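Local structure of cortical-lytic enzyme (Bacillus cereus, 4S3J) at residues A[359-370]-A[382-392]; A[116-127]-A[153-161]. The protein cleaves partially degraded spore-cortex peptidoglycan during germination as an N-acetylglucosaminidase, probably recognising the muramic acid delta-lactam specific to spore peptidoglycan. All coordinates share one frame; numbering follows the deposited sequence.

Contact 1. Residues A[359-370]-A[382-392]; sequences IRYDFTAQAPHF and VWFEDARSIQS
H369 carries CG between its own N and carbonyl carbon (chi1 62°), and W383 turns CG away from its carbonyl carbon. With these torsions the side chains run alongside each other and the imidazole stacks, offset, on the six-membered ring of the indole, planes 10° from parallel. Their centroids are 4.1 Å apart. The pair sits on the antiparallel hairpin of strands 367-373 and 379-383, part of the glycosyl hydrolase family 18 domain, at a non-hydrogen-bonded position; strand 360-362 pairs with 367-373. H369 CB also covers the centre of the tryptophan's six-membered ring, a CH-pi contact, while D362 OD2 comes to the ring's edge. W383 NE1 hydrogen-bonds E381 OE2.

On the other face of the hairpin V382 CB lies over the F370 ring, 3.9 Å from its centroid. These two residues form a hydrogen-bonded pair: V382 N donates to F370 O and F370 N to V382 O. Two residues along, past the H369-W383 pair, F384 N donates to P368 O at 3.2 Å, and P368 CG stands almost straight above the F384 ring, 3.7 Å from its centroid. Helix 345-354 packs against F370 and F384.

Where the chain turns into helix 387-400, D386 is the N-cap and forms a capping box with S389, its bonds weak: S389 N to D386 OD1 and D386 N back to S389 OG. D386 OD2 takes both NE and NH2 of R388 side-on in a salt bridge, which fixes the guanidinium. Y361 CD1 sits over one face of that group, off its centre and 3.5 Å from R388 NE, planes 41° apart, and R388 CD lies over a face of the tyrosine ring. A water ties R388 NH1 to I359 O. Farther along, S392 OG also receives a bond from R65, and Q366 OE1 is gripped from opposite faces of its amide plane, by Y361 OH at 2.8 Å and by S392 OG at 2.6 Å.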
loop_
_atom_site.group_PDB
_atom_site.type_symbol
_atom_site.label_atom_id
_atom_site.label_comp_id
_atom_site.label_asym_id
_atom_site.label_seq_id
_atom_site.Cartn_x
_atom_site.Cartn_y
_atom_site.Cartn_z
ATOM N N ILE A 359 -14.229 13.419 11.264
ATOM C CA ILE A 359 -13.775 12.761 10.045
ATOM C C ILE A 359 -14.995 12.200 9.331
ATOM O O ILE A 359 -15.816 11.500 9.931
ATOM C CB ILE A 359 -12.774 11.644 10.362
ATOM C CG1 ILE A 359 -11.489 12.225 10.970
ATOM C CG2 ILE A 359 -12.447 10.836 9.111
ATOM C CD1 ILE A 359 -10.688 11.259 11.751
ATOM N N ARG A 360 -15.145 12.551 8.061
ATOM C CA ARG A 360 -16.215 12.064 7.216
ATOM C C ARG A 360 -15.704 10.935 6.332
ATOM O O ARG A 360 -14.498 10.750 6.193
ATOM C CB ARG A 360 -16.763 13.191 6.357
ATOM C CG ARG A 360 -17.554 14.223 7.156
ATOM C CD ARG A 360 -17.137 15.609 6.824
ATOM N NE ARG A 360 -17.400 15.944 5.433
ATOM C CZ ARG A 360 -16.740 16.879 4.748
ATOM N NH1 ARG A 360 -17.053 17.104 3.478
ATOM N NH2 ARG A 360 -15.758 17.580 5.318
ATOM N N TYR A 361 -16.623 10.176 5.742
ATOM C CA TYR A 361 -16.248 9.043 4.888
ATOM C C TYR A 361 -17.023 9.044 3.575
ATOM O O TYR A 361 -18.238 9.097 3.555
ATOM C CB TYR A 361 -16.484 7.730 5.621
ATOM C CG TYR A 361 -15.780 6.561 4.981
ATOM C CD1 TYR A 361 -14.435 6.317 5.227
ATOM C CD2 TYR A 361 -16.452 5.723 4.094
ATOM C CE1 TYR A 361 -13.786 5.248 4.638
ATOM C CE2 TYR A 361 -15.802 4.648 3.485
ATOM C CZ TYR A 361 -14.476 4.414 3.762
ATOM O OH TYR A 361 -13.808 3.362 3.163
ATOM N N ASP A 362 -16.280 9.031 2.478
ATOM C CA ASP A 362 -16.852 8.987 1.133
ATOM C C ASP A 362 -17.039 7.522 0.737
ATOM O O ASP A 362 -16.063 6.810 0.525
ATOM C CB ASP A 362 -15.926 9.742 0.160
ATOM C CG ASP A 362 -16.451 9.783 -1.273
ATOM O OD1 ASP A 362 -17.096 8.839 -1.732
ATOM O OD2 ASP A 362 -16.211 10.791 -1.965
ATOM N N PHE A 363 -18.290 7.063 0.672
ATOM C CA PHE A 363 -18.567 5.646 0.405
ATOM C C PHE A 363 -18.403 5.255 -1.067
ATOM O O PHE A 363 -18.349 4.064 -1.383
ATOM C CB PHE A 363 -19.980 5.307 0.888
ATOM C CG PHE A 363 -20.089 5.242 2.385
ATOM C CD1 PHE A 363 -20.347 6.384 3.126
ATOM C CD2 PHE A 363 -19.886 4.051 3.060
ATOM C CE1 PHE A 363 -20.412 6.332 4.497
ATOM C CE2 PHE A 363 -19.949 4.000 4.434
ATOM C CZ PHE A 363 -20.211 5.127 5.151
ATOM N N THR A 364 -18.330 6.235 -1.962
ATOM C CA THR A 364 -18.057 5.963 -3.375
ATOM C C THR A 364 -16.558 5.778 -3.616
ATOM O O THR A 364 -16.137 4.775 -4.199
ATOM C CB THR A 364 -18.631 7.081 -4.265
ATOM O OG1 THR A 364 -20.049 7.125 -4.065
ATOM C CG2 THR A 364 -18.349 6.824 -5.744
ATOM N N ALA A 365 -15.748 6.736 -3.181
ATOM C CA ALA A 365 -14.307 6.593 -3.254
ATOM C C ALA A 365 -13.770 5.546 -2.292
ATOM O O ALA A 365 -12.698 4.991 -2.535
ATOM C CB ALA A 365 -13.634 7.937 -2.971
ATOM N N GLN A 366 -14.506 5.301 -1.206
ATOM C CA GLN A 366 -14.050 4.546 -0.030
ATOM C C GLN A 366 -12.790 5.195 0.539
ATOM O O GLN A 366 -11.682 4.690 0.379
ATOM C CB GLN A 366 -13.830 3.050 -0.358
ATOM C CG GLN A 366 -15.137 2.267 -0.607
ATOM C CD GLN A 366 -15.919 1.995 0.665
ATOM O OE1 GLN A 366 -15.349 1.616 1.690
ATOM N NE2 GLN A 366 -17.232 2.163 0.598
ATOM N N ALA A 367 -12.982 6.363 1.160
ATOM C CA ALA A 367 -11.888 7.114 1.758
ATOM C C ALA A 367 -12.375 8.137 2.779
ATOM O O ALA A 367 -13.434 8.762 2.583
ATOM C CB ALA A 367 -11.096 7.821 0.698
ATOM N N PRO A 368 -11.609 8.305 3.865
ATOM C CA PRO A 368 -11.924 9.328 4.866
ATOM C C PRO A 368 -11.394 10.692 4.460
ATOM O O PRO A 368 -10.391 10.792 3.747
ATOM C CB PRO A 368 -11.209 8.820 6.110
ATOM C CG PRO A 368 -9.983 8.128 5.543
ATOM C CD PRO A 368 -10.463 7.465 4.281
ATOM N N HIS A 369 -12.042 11.738 4.950
ATOM C CA HIS A 369 -11.686 13.110 4.614
ATOM C C HIS A 369 -12.316 14.095 5.574
ATOM O O HIS A 369 -13.256 13.777 6.277
ATOM C CB HIS A 369 -12.123 13.431 3.190
ATOM C CG HIS A 369 -13.598 13.348 2.973
ATOM N ND1 HIS A 369 -14.393 14.470 2.831
ATOM C CD2 HIS A 369 -14.432 12.281 2.899
ATOM C CE1 HIS A 369 -15.649 14.093 2.664
ATOM N NE2 HIS A 369 -15.700 12.775 2.691
ATOM N N PHE A 370 -11.790 15.316 5.586
ATOM C CA PHE A 370 -12.368 16.391 6.383
ATOM C C PHE A 370 -11.825 17.735 5.930
ATOM O O PHE A 370 -10.843 17.804 5.174
ATOM C CB PHE A 370 -12.115 16.207 7.892
ATOM C CG PHE A 370 -10.671 16.097 8.271
ATOM C CD1 PHE A 370 -10.031 14.856 8.277
ATOM C CD2 PHE A 370 -9.934 17.224 8.628
ATOM C CE1 PHE A 370 -8.705 14.744 8.609
ATOM C CE2 PHE A 370 -8.613 17.112 8.970
ATOM C CZ PHE A 370 -7.990 15.881 8.957
ATOM N N VAL A 382 -8.394 17.593 3.728
ATOM C CA VAL A 382 -7.551 16.436 3.921
ATOM C C VAL A 382 -8.226 15.171 3.433
ATOM O O VAL A 382 -9.371 14.911 3.794
ATOM C CB VAL A 382 -7.196 16.260 5.410
ATOM C CG1 VAL A 382 -6.308 15.053 5.602
ATOM C CG2 VAL A 382 -6.544 17.515 5.973
ATOM N N TRP A 383 -7.524 14.392 2.602
ATOM C CA TRP A 383 -7.944 13.038 2.214
ATOM C C TRP A 383 -6.844 12.090 2.681
ATOM O O TRP A 383 -5.673 12.425 2.553
ATOM C CB TRP A 383 -8.162 12.925 0.699
ATOM C CG TRP A 383 -9.379 13.650 0.245
ATOM C CD1 TRP A 383 -9.487 14.980 -0.042
ATOM C CD2 TRP A 383 -10.680 13.088 0.052
ATOM N NE1 TRP A 383 -10.779 15.283 -0.408
ATOM C CE2 TRP A 383 -11.532 14.140 -0.374
ATOM C CE3 TRP A 383 -11.208 11.799 0.183
ATOM C CZ2 TRP A 383 -12.892 13.941 -0.620
ATOM C CZ3 TRP A 383 -12.546 11.602 -0.097
ATOM C CH2 TRP A 383 -13.371 12.663 -0.494
ATOM N N PHE A 384 -7.207 10.948 3.264
ATOM C CA PHE A 384 -6.181 10.075 3.818
ATOM C C PHE A 384 -6.636 8.613 3.812
ATOM O O PHE A 384 -7.573 8.269 3.087
ATOM C CB PHE A 384 -5.747 10.586 5.218
ATOM C CG PHE A 384 -6.765 10.458 6.304
ATOM C CD1 PHE A 384 -7.876 11.309 6.371
ATOM C CD2 PHE A 384 -6.571 9.531 7.313
ATOM C CE1 PHE A 384 -8.817 11.162 7.413
ATOM C CE2 PHE A 384 -7.514 9.377 8.343
ATOM C CZ PHE A 384 -8.607 10.216 8.410
ATOM N N GLU A 385 -5.927 7.757 4.545
ATOM C CA GLU A 385 -6.227 6.330 4.591
ATOM C C GLU A 385 -6.532 5.936 6.024
ATOM O O GLU A 385 -5.840 6.390 6.945
ATOM C CB GLU A 385 -5.051 5.512 4.080
ATOM C CG GLU A 385 -4.620 5.791 2.641
ATOM C CD GLU A 385 -5.630 5.274 1.624
ATOM O OE1 GLU A 385 -6.313 4.255 1.904
ATOM O OE2 GLU A 385 -5.761 5.905 0.558
ATOM N N ASP A 386 -7.541 5.080 6.235
ATOM C CA ASP A 386 -7.789 4.550 7.578
ATOM C C ASP A 386 -8.260 3.099 7.508
ATOM O O ASP A 386 -8.272 2.491 6.430
ATOM C CB ASP A 386 -8.790 5.412 8.387
ATOM C CG ASP A 386 -10.244 5.321 7.902
ATOM O OD1 ASP A 386 -10.595 4.476 7.052
ATOM O OD2 ASP A 386 -11.070 6.116 8.433
ATOM N N ALA A 387 -8.633 2.534 8.661
ATOM C CA ALA A 387 -8.942 1.111 8.720
ATOM C C ALA A 387 -10.095 0.710 7.789
ATOM O O ALA A 387 -10.097 -0.404 7.227
ATOM C CB ALA A 387 -9.250 0.699 10.157
ATOM N N ARG A 388 -11.074 1.598 7.631
ATOM C CA ARG A 388 -12.225 1.305 6.785
ATOM C C ARG A 388 -11.809 1.124 5.330
ATOM O O ARG A 388 -12.217 0.146 4.681
ATOM C CB ARG A 388 -13.275 2.417 6.884
ATOM C CG ARG A 388 -13.922 2.499 8.275
ATOM C CD ARG A 388 -14.764 3.743 8.450
ATOM N NE ARG A 388 -13.962 4.971 8.447
ATOM C CZ ARG A 388 -14.435 6.175 8.761
ATOM N NH1 ARG A 388 -15.707 6.318 9.112
ATOM N NH2 ARG A 388 -13.633 7.236 8.729
ATOM N N SER A 389 -11.037 2.079 4.800
ATOM C CA SER A 389 -10.719 2.045 3.373
ATOM C C SER A 389 -9.690 0.948 3.100
ATOM O O SER A 389 -9.767 0.280 2.070
ATOM C CB SER A 389 -10.273 3.450 2.815
ATOM O OG SER A 389 -9.127 4.178 3.367
ATOM N N ILE A 390 -8.773 0.692 4.020
ATOM C CA ILE A 390 -7.840 -0.429 3.820
ATOM C C ILE A 390 -8.598 -1.770 3.830
ATOM O O ILE A 390 -8.315 -2.660 3.023
ATOM C CB ILE A 390 -6.714 -0.440 4.881
ATOM C CG1 ILE A 390 -5.756 0.732 4.624
ATOM C CG2 ILE A 390 -5.922 -1.736 4.849
ATOM C CD1 ILE A 390 -4.922 0.597 3.317
ATOM N N GLN A 391 -9.591 -1.924 4.703
ATOM C CA GLN A 391 -10.409 -3.140 4.656
ATOM C C GLN A 391 -11.134 -3.275 3.312
ATOM O O GLN A 391 -11.199 -4.378 2.755
ATOM C CB GLN A 391 -11.401 -3.172 5.823
ATOM C CG GLN A 391 -12.187 -4.482 5.941
ATOM C CD GLN A 391 -11.301 -5.691 6.171
ATOM O OE1 GLN A 391 -10.650 -5.816 7.210
ATOM N NE2 GLN A 391 -11.241 -6.581 5.178
ATOM N N SER A 392 -11.639 -2.176 2.760
ATOM C CA SER A 392 -12.244 -2.221 1.430
ATOM C C SER A 392 -11.252 -2.671 0.376
ATOM O O SER A 392 -11.610 -3.432 -0.522
ATOM C CB SER A 392 -12.813 -0.871 1.049
ATOM O OG SER A 392 -13.872 -0.543 1.948
HETATM O O HOH W 1 -16.949 8.934 9.311
#

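Contact 2. Residues A[116-127]-A[153-161]; sequences IPIKESLVNATR and TETAKIANI
I118 lays its CG1 alongside T153, 3.8 Å from T153 CG2, and its CD1 runs on to meet I158 CD1 tip to tip at 4.0 Å. This is side-by-side packing of two outer helices of the TIM barrel, 120-129 and 155-164, together with the residues leading into each; the axes of 120-127 and 155-161 approach to 10.9 Å at 25°. Beneath them I118 also touches Y138, and I158 touches L111 and L136, all from barrel strands.

The polar link is at the start of the second helix, where E154 holds the N-cap position. With CG anti to its carbonyl carbon (chi1 -56°) and the chain extended beyond it, the carboxylate passes I118 in the opposite direction. I118 N then donates to E154 OE2 at 2.9 Å, on the syn side but 27° out of the carboxylate plane. The other oxygen, OE1, takes K157 NZ in a salt bridge from above that plane, and a water bonded to OE1 also donates to I118 O. Both backbone polar atoms of I118 are thereby tied to one carboxylate, directly or through water.

Farther along the helices V123 and I161 cross at about a right angle, with V123 CG1 4.0 Å from I161 CD1. That same methyl lies over one face of the R127 guanidinium, 3.9 Å from R127 NE.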
loop_
_atom_site.group_PDB
_atom_site.type_symbol
_atom_site.label_atom_id
_atom_site.label_comp_id
_atom_site.label_asym_id
_atom_site.label_seq_id
_atom_site.Cartn_x
_atom_site.Cartn_y
_atom_site.Cartn_z
ATOM N N ILE A 116 21.236 11.276 5.158
ATOM C CA ILE A 116 22.376 10.401 5.362
ATOM C C ILE A 116 23.069 10.833 6.644
ATOM O O ILE A 116 23.500 11.987 6.743
ATOM C CB ILE A 116 23.380 10.454 4.179
ATOM C CG1 ILE A 116 22.689 10.098 2.861
ATOM C CG2 ILE A 116 24.549 9.498 4.420
ATOM C CD1 ILE A 116 23.502 10.442 1.623
ATOM N N PRO A 117 23.147 9.932 7.644
ATOM C CA PRO A 117 22.596 8.568 7.696
ATOM C C PRO A 117 21.070 8.529 7.783
ATOM O O PRO A 117 20.441 9.559 7.985
ATOM C CB PRO A 117 23.224 7.982 8.966
ATOM C CG PRO A 117 23.516 9.156 9.818
ATOM C CD PRO A 117 23.877 10.271 8.879
ATOM N N ILE A 118 20.498 7.339 7.622
ATOM C CA ILE A 118 19.055 7.155 7.725
ATOM C C ILE A 118 18.603 7.522 9.136
ATOM O O ILE A 118 19.250 7.152 10.114
ATOM C CB ILE A 118 18.639 5.707 7.418
ATOM C CG1 ILE A 118 19.142 5.260 6.049
ATOM C CG2 ILE A 118 17.107 5.547 7.454
ATOM C CD1 ILE A 118 19.032 3.754 5.829
ATOM N N LYS A 119 17.487 8.233 9.244
ATOM C CA LYS A 119 16.953 8.589 10.557
ATOM C C LYS A 119 16.666 7.351 11.406
ATOM O O LYS A 119 16.157 6.337 10.922
ATOM C CB LYS A 119 15.668 9.413 10.422
ATOM C CG LYS A 119 15.873 10.838 9.907
ATOM C CD LYS A 119 14.538 11.556 9.799
ATOM C CE LYS A 119 14.665 12.843 9.005
ATOM N NZ LYS A 119 13.335 13.452 8.737
ATOM N N GLU A 120 16.990 7.457 12.688
ATOM C CA GLU A 120 16.718 6.386 13.633
ATOM C C GLU A 120 15.232 6.007 13.644
ATOM O O GLU A 120 14.890 4.834 13.678
ATOM C CB GLU A 120 17.156 6.834 15.028
ATOM C CG GLU A 120 17.035 5.793 16.128
ATOM C CD GLU A 120 17.358 6.373 17.505
ATOM O OE1 GLU A 120 17.722 7.561 17.585
ATOM O OE2 GLU A 120 17.246 5.648 18.514
ATOM N N SER A 121 14.353 7.003 13.553
ATOM C CA SER A 121 12.915 6.745 13.587
ATOM C C SER A 121 12.493 5.882 12.398
ATOM O O SER A 121 11.615 5.033 12.501
ATOM C CB SER A 121 12.147 8.079 13.613
ATOM O OG SER A 121 12.521 8.873 12.505
ATOM N N LEU A 122 13.166 6.073 11.270
ATOM C CA LEU A 122 12.856 5.338 10.061
ATOM C C LEU A 122 13.378 3.898 10.116
ATOM O O LEU A 122 12.706 2.945 9.673
ATOM C CB LEU A 122 13.438 6.086 8.880
ATOM C CG LEU A 122 12.835 5.867 7.504
ATOM C CD1 LEU A 122 11.315 6.031 7.504
ATOM C CD2 LEU A 122 13.480 6.843 6.513
ATOM N N VAL A 123 14.565 3.719 10.681
ATOM C CA VAL A 123 15.069 2.370 10.901
ATOM C C VAL A 123 14.162 1.632 11.898
ATOM O O VAL A 123 13.848 0.453 11.720
ATOM C CB VAL A 123 16.527 2.391 11.386
ATOM C CG1 VAL A 123 17.021 0.981 11.642
ATOM C CG2 VAL A 123 17.407 3.067 10.346
ATOM N N ASN A 124 13.683 2.327 12.927
ATOM C CA ASN A 124 12.780 1.677 13.873
ATOM C C ASN A 124 11.446 1.280 13.229
ATOM O O ASN A 124 10.914 0.211 13.499
ATOM C CB ASN A 124 12.509 2.585 15.076
ATOM C CG ASN A 124 13.660 2.609 16.063
ATOM O OD1 ASN A 124 14.473 1.691 16.108
ATOM N ND2 ASN A 124 13.702 3.646 16.892
ATOM N N ALA A 125 10.915 2.144 12.369
ATOM C CA ALA A 125 9.681 1.820 11.662
ATOM C C ALA A 125 9.889 0.597 10.771
ATOM O O ALA A 125 9.024 -0.266 10.688
ATOM C CB ALA A 125 9.213 2.986 10.840
ATOM N N THR A 126 11.051 0.512 10.128
ATOM C CA THR A 126 11.341 -0.619 9.259
ATOM C C THR A 126 11.349 -1.920 10.069
ATOM O O THR A 126 10.792 -2.935 9.640
ATOM C CB THR A 126 12.701 -0.440 8.549
ATOM O OG1 THR A 126 12.695 0.771 7.785
ATOM C CG2 THR A 126 12.997 -1.613 7.617
ATOM N N ARG A 127 11.990 -1.901 11.232
ATOM C CA ARG A 127 12.010 -3.083 12.086
ATOM C C ARG A 127 10.606 -3.475 12.547
ATOM O O ARG A 127 10.308 -4.674 12.669
ATOM C CB ARG A 127 12.905 -2.857 13.302
ATOM C CG ARG A 127 14.365 -2.737 12.968
ATOM C CD ARG A 127 15.239 -2.861 14.204
ATOM N NE ARG A 127 16.654 -2.829 13.844
ATOM C CZ ARG A 127 17.445 -1.763 13.956
ATOM N NH1 ARG A 127 16.976 -0.610 14.421
ATOM N NH2 ARG A 127 18.718 -1.850 13.591
ATOM N N THR A 153 22.710 4.531 1.068
ATOM C CA THR A 153 23.474 4.400 2.299
ATOM C C THR A 153 22.972 3.234 3.150
ATOM O O THR A 153 21.786 2.913 3.125
ATOM C CB THR A 153 23.420 5.715 3.127
ATOM O OG1 THR A 153 24.285 5.607 4.260
ATOM C CG2 THR A 153 22.001 6.030 3.592
ATOM N N GLU A 154 23.888 2.593 3.875
ATOM C CA GLU A 154 23.551 1.561 4.859
ATOM C C GLU A 154 22.748 0.405 4.257
ATOM O O GLU A 154 21.852 -0.153 4.905
ATOM C CB GLU A 154 22.778 2.204 6.020
ATOM C CG GLU A 154 23.530 3.362 6.684
ATOM C CD GLU A 154 22.680 4.114 7.702
ATOM O OE1 GLU A 154 22.130 3.480 8.624
ATOM O OE2 GLU A 154 22.547 5.348 7.558
ATOM N N THR A 155 23.080 0.028 3.023
ATOM C CA THR A 155 22.363 -1.057 2.354
ATOM C C THR A 155 22.492 -2.362 3.119
ATOM O O THR A 155 21.516 -3.082 3.268
ATOM C CB THR A 155 22.856 -1.256 0.897
ATOM O OG1 THR A 155 22.439 -0.138 0.109
ATOM C CG2 THR A 155 22.247 -2.471 0.273
ATOM N N ALA A 156 23.687 -2.684 3.605
ATOM C CA ALA A 156 23.885 -3.947 4.318
ATOM C C ALA A 156 23.010 -4.013 5.571
ATOM O O ALA A 156 22.460 -5.068 5.892
ATOM C CB ALA A 156 25.350 -4.135 4.680
ATOM N N LYS A 157 22.906 -2.900 6.287
ATOM C CA LYS A 157 22.074 -2.825 7.488
ATOM C C LYS A 157 20.613 -3.149 7.183
ATOM O O LYS A 157 19.965 -3.911 7.912
ATOM C CB LYS A 157 22.166 -1.427 8.117
ATOM C CG LYS A 157 21.316 -1.232 9.382
ATOM C CD LYS A 157 21.423 0.182 9.956
ATOM C CE LYS A 157 22.826 0.496 10.465
ATOM N NZ LYS A 157 22.916 1.857 11.066
ATOM N N ILE A 158 20.090 -2.533 6.127
ATOM C CA ILE A 158 18.683 -2.687 5.762
ATOM C C ILE A 158 18.406 -4.099 5.240
ATOM O O ILE A 158 17.417 -4.716 5.603
ATOM C CB ILE A 158 18.281 -1.625 4.720
ATOM C CG1 ILE A 158 18.470 -0.207 5.298
ATOM C CG2 ILE A 158 16.850 -1.811 4.262
ATOM C CD1 ILE A 158 17.673 0.085 6.558
ATOM N N ALA A 159 19.295 -4.633 4.410
ATOM C CA ALA A 159 19.120 -5.997 3.909
ATOM C C ALA A 159 19.148 -7.009 5.041
ATOM O O ALA A 159 18.407 -7.990 5.019
ATOM C CB ALA A 159 20.184 -6.340 2.886
ATOM N N ASN A 160 20.015 -6.781 6.024
ATOM C CA ASN A 160 20.135 -7.707 7.146
ATOM C C ASN A 160 18.878 -7.696 8.017
ATOM O O ASN A 160 18.471 -8.734 8.545
ATOM C CB ASN A 160 21.353 -7.364 8.003
ATOM C CG ASN A 160 21.656 -8.431 9.045
ATOM O OD1 ASN A 160 21.555 -9.627 8.776
ATOM N ND2 ASN A 160 22.008 -7.995 10.249
ATOM N N ILE A 161 18.264 -6.527 8.170
ATOM C CA ILE A 161 17.005 -6.434 8.904
ATOM C C ILE A 161 15.977 -7.344 8.235
ATOM O O ILE A 161 15.268 -8.106 8.893
ATOM C CB ILE A 161 16.486 -4.983 8.966
ATOM C CG1 ILE A 161 17.335 -4.167 9.946
ATOM C CG2 ILE A 161 15.011 -4.928 9.396
ATOM C CD1 ILE A 161 17.035 -2.682 9.944
HETATM O O HOH W 2 20.918 5.155 10.412
#

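How the contacts relate
Contacts 1 and 2 belong to the same family 18 domain but lie on opposite sides of the chain's centre, 31 Å apart between centres and about 16 Å between nearest atoms, so they do not touch. They follow one another in sequence: 116-127 and 153-161 are joined early in the barrel, 359-370 and 382-392 near its end. Contact 2 packs successive outer helices, whereas contact 1 packs the antiparallel strands 360-362, 367-373 and 379-383 against the start of helix 387-400, beside the LysM region that supplies R65. Both are structural packing away from E220, the probable proton donor. Strand 104-111, which adjoins contact 2, pairs with strand 404-408, the next strand after helix 387-400.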